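Local coordinates for protein transaminase (Bacillus megaterium, PDB 5G0A) that probably transfers amino groups between amines and carbonyl compounds with S selectivity, using bound pyridoxal-5'-phosphate as cofactor, at residues V141-H146 against A233-V238; V264-D269 against V289-I294. All coordinates share one frame; numbering follows the deposited sequence.

Contact 1 of 2, residues V141-H146 against A233-V238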
loop_
_atom_site.group_PDB
_atom_site.type_symbol
_atom_site.label_atom_id
_atom_site.label_comp_id
_atom_site.label_asym_id
_atom_site.label_seq_id
_atom_site.Cartn_x
_atom_site.Cartn_y
_atom_site.Cartn_z
ATOM N N VAL B 141 1.592 4.819 12.071
ATOM C CA VAL B 141 1.666 4.388 13.465
ATOM C C VAL B 141 3.007 3.668 13.648
ATOM O O VAL B 141 3.447 2.880 12.781
ATOM C CB VAL B 141 0.481 3.455 13.855
ATOM C CG1 VAL B 141 0.711 2.869 15.254
ATOM C CG2 VAL B 141 -0.864 4.211 13.785
ATOM N N VAL B 142 3.656 3.947 14.769
ATOM C CA VAL B 142 4.948 3.356 15.108
ATOM C C VAL B 142 4.720 2.248 16.123
ATOM O O VAL B 142 4.109 2.476 17.187
ATOM C CB VAL B 142 5.883 4.423 15.726
ATOM C CG1 VAL B 142 7.214 3.795 16.124
ATOM C CG2 VAL B 142 6.080 5.567 14.749
ATOM N N THR B 143 5.217 1.061 15.773
ATOM C CA THR B 143 5.232 -0.085 16.676
ATOM C C THR B 143 6.691 -0.489 16.965
ATOM O O THR B 143 7.632 0.230 16.573
ATOM C CB THR B 143 4.453 -1.245 16.041
ATOM O OG1 THR B 143 4.190 -2.242 17.038
ATOM C CG2 THR B 143 5.246 -1.844 14.839
ATOM N N ARG B 144 6.898 -1.593 17.682
ATOM C CA ARG B 144 8.261 -2.068 17.966
ATOM C C ARG B 144 8.460 -3.499 17.500
ATOM O O ARG B 144 7.531 -4.302 17.530
ATOM C CB ARG B 144 8.611 -1.982 19.471
ATOM C CG ARG B 144 8.615 -0.560 20.052
ATOM C CD ARG B 144 7.239 -0.130 20.582
ATOM N NE ARG B 144 6.643 -1.189 21.415
ATOM C CZ ARG B 144 7.004 -1.466 22.668
ATOM N NH1 ARG B 144 7.957 -0.749 23.279
ATOM N NH2 ARG B 144 6.423 -2.476 23.319
ATOM N N GLU B 145 9.695 -3.821 17.124
ATOM C CA GLU B 145 10.111 -5.206 16.907
ATOM C C GLU B 145 9.628 -6.079 18.076
ATOM O O GLU B 145 9.772 -5.686 19.231
ATOM C CB GLU B 145 11.646 -5.311 16.780
ATOM C CG GLU B 145 12.065 -6.694 16.282
ATOM C CD GLU B 145 13.552 -7.011 16.371
ATOM O OE1 GLU B 145 14.287 -6.358 17.141
ATOM O OE2 GLU B 145 13.983 -7.940 15.654
ATOM N N HIS B 146 9.068 -7.239 17.738
ATOM C CA HIS B 146 8.536 -8.246 18.669
ATOM C C HIS B 146 7.217 -7.902 19.364
ATOM O O HIS B 146 6.750 -8.700 20.193
ATOM C CB HIS B 146 9.566 -8.680 19.730
ATOM C CG HIS B 146 10.917 -9.015 19.174
ATOM N ND1 HIS B 146 11.093 -9.779 18.042
ATOM C CD2 HIS B 146 12.158 -8.705 19.617
ATOM C CE1 HIS B 146 12.390 -9.921 17.808
ATOM N NE2 HIS B 146 13.055 -9.281 18.747
ATOM N N ALA B 233 0.653 8.116 16.130
ATOM C CA ALA B 233 0.804 7.426 17.409
ATOM C C ALA B 233 1.991 6.481 17.412
ATOM O O ALA B 233 2.435 5.987 16.361
ATOM C CB ALA B 233 -0.487 6.654 17.749
ATOM N N VAL B 234 2.492 6.227 18.616
ATOM C CA VAL B 234 3.359 5.106 18.892
ATOM C C VAL B 234 2.503 4.155 19.724
ATOM O O VAL B 234 1.853 4.584 20.683
ATOM C CB VAL B 234 4.581 5.542 19.739
ATOM C CG1 VAL B 234 5.435 4.325 20.063
ATOM C CG2 VAL B 234 5.426 6.559 18.962
ATOM N N ILE B 235 2.480 2.887 19.341
ATOM C CA ILE B 235 1.795 1.855 20.130
ATOM C C ILE B 235 2.820 0.967 20.818
ATOM O O ILE B 235 3.792 0.568 20.201
ATOM C CB ILE B 235 0.803 1.031 19.267
ATOM C CG1 ILE B 235 -0.026 0.109 20.176
ATOM C CG2 ILE B 235 1.503 0.288 18.099
ATOM C CD1 ILE B 235 -1.217 -0.512 19.466
ATOM N N THR B 236 2.584 0.644 22.097
ATOM C CA THR B 236 3.525 -0.135 22.890
ATOM C C THR B 236 2.795 -1.213 23.691
ATOM O O THR B 236 1.567 -1.213 23.764
ATOM C CB THR B 236 4.277 0.741 23.928
ATOM O OG1 THR B 236 3.333 1.320 24.840
ATOM C CG2 THR B 236 5.096 1.851 23.234
ATOM N N GLU B 237 3.568 -2.130 24.278
ATOM C CA GLU B 237 3.117 -2.996 25.379
ATOM C C GLU B 237 4.163 -2.726 26.444
ATOM O O GLU B 237 5.362 -2.702 26.124
ATOM C CB GLU B 237 3.243 -4.481 25.032
ATOM C CG GLU B 237 2.548 -4.993 23.786
ATOM C CD GLU B 237 2.938 -6.434 23.502
ATOM O OE1 GLU B 237 2.508 -7.332 24.274
ATOM O OE2 GLU B 237 3.715 -6.676 22.549
ATOM N N VAL B 238 3.765 -2.535 27.694
ATOM C CA VAL B 238 4.798 -2.208 28.704
ATOM C C VAL B 238 5.660 -3.427 28.983
ATOM O O VAL B 238 6.830 -3.310 29.345
ATOM C CB VAL B 238 4.251 -1.638 30.025
ATOM C CG1 VAL B 238 3.485 -0.345 29.798
ATOM C CG2 VAL B 238 3.453 -2.686 30.809
HETATM O O HOH W 1 4.904 -9.173 22.218
#
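Arg144 folds its side chain back over the strand beside it: the chain is bent at chi2 and chi3, which brings the guanidinium across Thr236. One face of that flat group rests on Thr236, with CB of Thr236 lying 3.7 Å from CZ of Arg144, over the centre of the plane. At the far end, NH2 of Arg144 gives a weak, strongly bent hydrogen bond to the backbone O of Glu237 (3.0 Å, 127° at the hydrogen). The firmer partners of the guanidinium lie elsewhere, Asp147 in a salt bridge to NE and the hydroxyl of Tyr251 at NH1.

Upstream, strands 141-144 and 233-236 run parallel, their short axes 25° apart, inside the seven-stranded mixed sheet of the large PLP-binding domain of fold type I aminotransferases. Two nearly straight backbone bonds set the register: Val142 N to Ala233 O (2.9 Å) and Ile235 N to Val142 O (2.7 Å). On the sheet face of Val142 and Val234, CB of the first meets CG2 of the second at 3.9 Å. On the other face, CG1 of Val141, turned anti to its amide nitrogen (chi1 172°), reaches CG2 of Ile235 at 3.9 Å. The same methyl of Ile235 lies beside OG1 of Thr143, a hydroxyl bonded outside the pair to Val158 O.

Between His146 and Glu237 a water donates to both His146 O and Glu237 OE2. That carboxylate, which touches the cofactor, is also fixed by the backbone amides of Tyr148 and Gly241.

Contact 2 of 2, residues V264-D269 against V289-I294; sequences VLWIND and VQPDII. Unlike the reference sequence in segment 264-269: Asn268 (reference Thr). With PLP (pyridoxal-5'-phosphate), chain K.
Pro291 lies over one face of the Trp266 indole, a CH-pi contact in which CB of Pro291 stands 4.0 Å from the centroid of the six-membered ring and 22° off its normal. Trp266 lies on strand 265-269, which pairs in parallel with strand 293-296 in the central sheet of the fold type I aminotransferase domain; Pro291 is in the loop leading into the second strand. With CG anti to the amide nitrogen (chi1 173°), Trp266 extends its benzo ring to that loop. There CG2 of Val289 meets CZ3 of Trp266 at 3.6 Å, the two side chains at about a right angle.

Asp292 reaches back: its OD2 accepts Trp266 N on the anti side of the carboxylate (2.8 Å, 168° at the hydrogen), and Arg256 forms a salt bridge to the same oxygen. Replacing this aspartate by an alanine is likely to leave the Trp266 amide and the Arg256 charge without their shared acceptor. Trp266 O in turn receives Asp292 N (2.9 Å) and, weakly, Ile293 N.

Further along, Ile267 and Ile293 lie side by side, CG1 of Ile267 against CD1 of Ile293. The strand ends at the cofactor, where OD2 of Asp269 stands 2.8 Å from the pyridine N1 of PLP.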
loop_
_atom_site.group_PDB
_atom_site.type_symbol
_atom_site.label_atom_id
_atom_site.label_comp_id
_atom_site.label_asym_id
_atom_site.label_seq_id
_atom_site.Cartn_x
_atom_site.Cartn_y
_atom_site.Cartn_z
ATOM N N VAL B 264 2.681 13.548 19.209
ATOM C CA VAL B 264 2.222 12.237 18.692
ATOM C C VAL B 264 1.502 11.549 19.855
ATOM O O VAL B 264 1.874 11.744 21.024
ATOM C CB VAL B 264 3.457 11.447 18.193
ATOM C CG1 VAL B 264 3.204 9.955 18.020
ATOM C CG2 VAL B 264 3.997 12.083 16.901
ATOM N N LEU B 265 0.444 10.803 19.553
ATOM C CA LEU B 265 -0.248 10.047 20.591
ATOM C C LEU B 265 0.553 8.833 21.082
ATOM O O LEU B 265 1.378 8.271 20.360
ATOM C CB LEU B 265 -1.641 9.608 20.100
ATOM C CG LEU B 265 -2.646 10.689 19.728
ATOM C CD1 LEU B 265 -3.916 10.043 19.152
ATOM C CD2 LEU B 265 -2.975 11.610 20.926
ATOM N N TRP B 266 0.301 8.442 22.338
ATOM C CA TRP B 266 0.800 7.197 22.879
ATOM C C TRP B 266 -0.362 6.254 23.205
ATOM O O TRP B 266 -1.221 6.556 24.043
ATOM C CB TRP B 266 1.711 7.429 24.129
ATOM C CG TRP B 266 2.117 6.160 24.818
ATOM C CD1 TRP B 266 2.481 4.974 24.222
ATOM C CD2 TRP B 266 2.219 5.939 26.233
ATOM N NE1 TRP B 266 2.773 4.031 25.179
ATOM C CE2 TRP B 266 2.626 4.597 26.417
ATOM C CE3 TRP B 266 2.007 6.749 27.371
ATOM C CZ2 TRP B 266 2.810 4.034 27.687
ATOM C CZ3 TRP B 266 2.198 6.178 28.629
ATOM C CH2 TRP B 266 2.588 4.842 28.775
ATOM N N ILE B 267 -0.415 5.144 22.474
ATOM C CA ILE B 267 -1.382 4.082 22.739
ATOM C C ILE B 267 -0.634 3.026 23.523
ATOM O O ILE B 267 0.346 2.462 23.040
ATOM C CB ILE B 267 -1.886 3.421 21.422
ATOM C CG1 ILE B 267 -2.533 4.466 20.492
ATOM C CG2 ILE B 267 -2.838 2.255 21.780
ATOM C CD1 ILE B 267 -2.815 3.939 19.069
ATOM N N ASN B 268 -1.081 2.728 24.746
ATOM C CA ASN B 268 -0.548 1.526 25.379
ATOM C C ASN B 268 -1.543 0.374 25.317
ATOM O O ASN B 268 -2.704 0.535 25.671
ATOM C CB ASN B 268 -0.069 1.732 26.829
ATOM C CG ASN B 268 0.717 0.544 27.318
ATOM O OD1 ASN B 268 1.730 0.147 26.706
ATOM N ND2 ASN B 268 0.239 -0.080 28.395
ATOM N N ASP B 269 -1.060 -0.756 24.814
ATOM C CA ASP B 269 -1.876 -1.946 24.628
ATOM C C ASP B 269 -1.884 -2.730 25.937
ATOM O O ASP B 269 -0.869 -3.328 26.313
ATOM C CB ASP B 269 -1.281 -2.793 23.484
ATOM C CG ASP B 269 -2.170 -3.988 23.103
ATOM O OD1 ASP B 269 -3.107 -4.322 23.863
ATOM O OD2 ASP B 269 -1.920 -4.571 22.025
ATOM N N VAL B 289 3.146 7.357 34.565
ATOM C CA VAL B 289 2.698 8.100 33.397
ATOM C C VAL B 289 1.267 7.744 33.019
ATOM O O VAL B 289 0.652 6.851 33.606
ATOM C CB VAL B 289 3.631 7.905 32.169
ATOM C CG1 VAL B 289 4.960 8.613 32.381
ATOM C CG2 VAL B 289 3.844 6.420 31.850
ATOM N N GLN B 290 0.725 8.484 32.064
ATOM C CA GLN B 290 -0.639 8.263 31.616
ATOM C C GLN B 290 -0.609 8.300 30.087
ATOM O O GLN B 290 0.004 9.203 29.494
ATOM C CB GLN B 290 -1.588 9.320 32.196
ATOM C CG GLN B 290 -1.822 9.118 33.706
ATOM C CD GLN B 290 -2.732 10.149 34.366
ATOM O OE1 GLN B 290 -3.636 10.702 33.750
ATOM N NE2 GLN B 290 -2.498 10.389 35.662
ATOM N N PRO B 291 -1.241 7.311 29.447
ATOM C CA PRO B 291 -1.298 7.267 27.987
ATOM C C PRO B 291 -2.436 8.119 27.426
ATOM O O PRO B 291 -3.209 8.725 28.188
ATOM C CB PRO B 291 -1.576 5.773 27.710
ATOM C CG PRO B 291 -2.462 5.380 28.879
ATOM C CD PRO B 291 -1.917 6.142 30.067
ATOM N N ASP B 292 -2.545 8.161 26.087
ATOM C CA ASP B 292 -3.654 8.840 25.426
ATOM C C ASP B 292 -4.807 7.879 25.143
ATOM O O ASP B 292 -5.971 8.275 25.093
ATOM C CB ASP B 292 -3.166 9.444 24.097
ATOM C CG ASP B 292 -2.120 10.531 24.315
ATOM O OD1 ASP B 292 -2.511 11.634 24.759
ATOM O OD2 ASP B 292 -0.935 10.279 24.062
ATOM N N ILE B 293 -4.445 6.622 24.922
ATOM C CA ILE B 293 -5.418 5.563 24.593
ATOM C C ILE B 293 -4.885 4.264 25.172
ATOM O O ILE B 293 -3.667 4.009 25.116
ATOM C CB ILE B 293 -5.547 5.354 23.041
ATOM C CG1 ILE B 293 -6.052 6.615 22.345
ATOM C CG2 ILE B 293 -6.454 4.169 22.720
ATOM C CD1 ILE B 293 -5.964 6.568 20.815
ATOM N N ILE B 294 -5.775 3.446 25.752
ATOM C CA ILE B 294 -5.433 2.033 26.009
ATOM C C ILE B 294 -6.416 1.072 25.348
ATOM O O ILE B 294 -7.575 1.417 25.106
ATOM C CB ILE B 294 -5.280 1.644 27.511
ATOM C CG1 ILE B 294 -6.637 1.671 28.254
ATOM C CG2 ILE B 294 -4.137 2.476 28.155
ATOM C CD1 ILE B 294 -6.517 1.173 29.704
HETATM N N1 PLP K . -2.723 -7.249 22.241
HETATM C C2 PLP K . -1.982 -7.943 23.137
HETATM C C2A PLP K . -0.841 -7.262 23.861
HETATM C C3 PLP K . -2.342 -9.342 23.466
HETATM O O3 PLP K . -1.667 -10.057 24.378
HETATM C C4 PLP K . -3.480 -9.960 22.768
HETATM C C4A PLP K . -3.909 -11.388 23.110
HETATM C C5 PLP K . -4.170 -9.098 21.778
HETATM C C6 PLP K . -3.736 -7.800 21.552
HETATM C C5A PLP K . -5.321 -9.617 20.928
HETATM O O4P PLP K . -6.441 -10.035 21.679
HETATM P P PLP K . -7.437 -11.110 20.993
HETATM O O1P PLP K . -8.549 -11.116 22.006
HETATM O O2P PLP K . -7.846 -10.620 19.615
HETATM O O3P PLP K . -6.662 -12.400 20.936
#

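How the contacts relate
Both contacts are buried and join parallel neighbours of one sheet, and strands 231-236 and 265-269, one from each, are themselves adjacent, so the two sites lie only about 10 Å apart between centres. Thr236 ties them directly: its OG1 is 2.7 Å from OD1 of Asn268 and 2.8 Å from NE1 of Trp266, both probable hydrogen bonds. Their chemistry differs. Contact 1 has an arginine laid across the neighbouring strand and a water joining His146 to Glu237, whereas contact 2 has its carboxylate-to-amide bond and ring packing at the loop that leads into its second strand. Each supplies an acidic residue of the PLP pocket, Glu237 from contact 1 and Asp269 from contact 2.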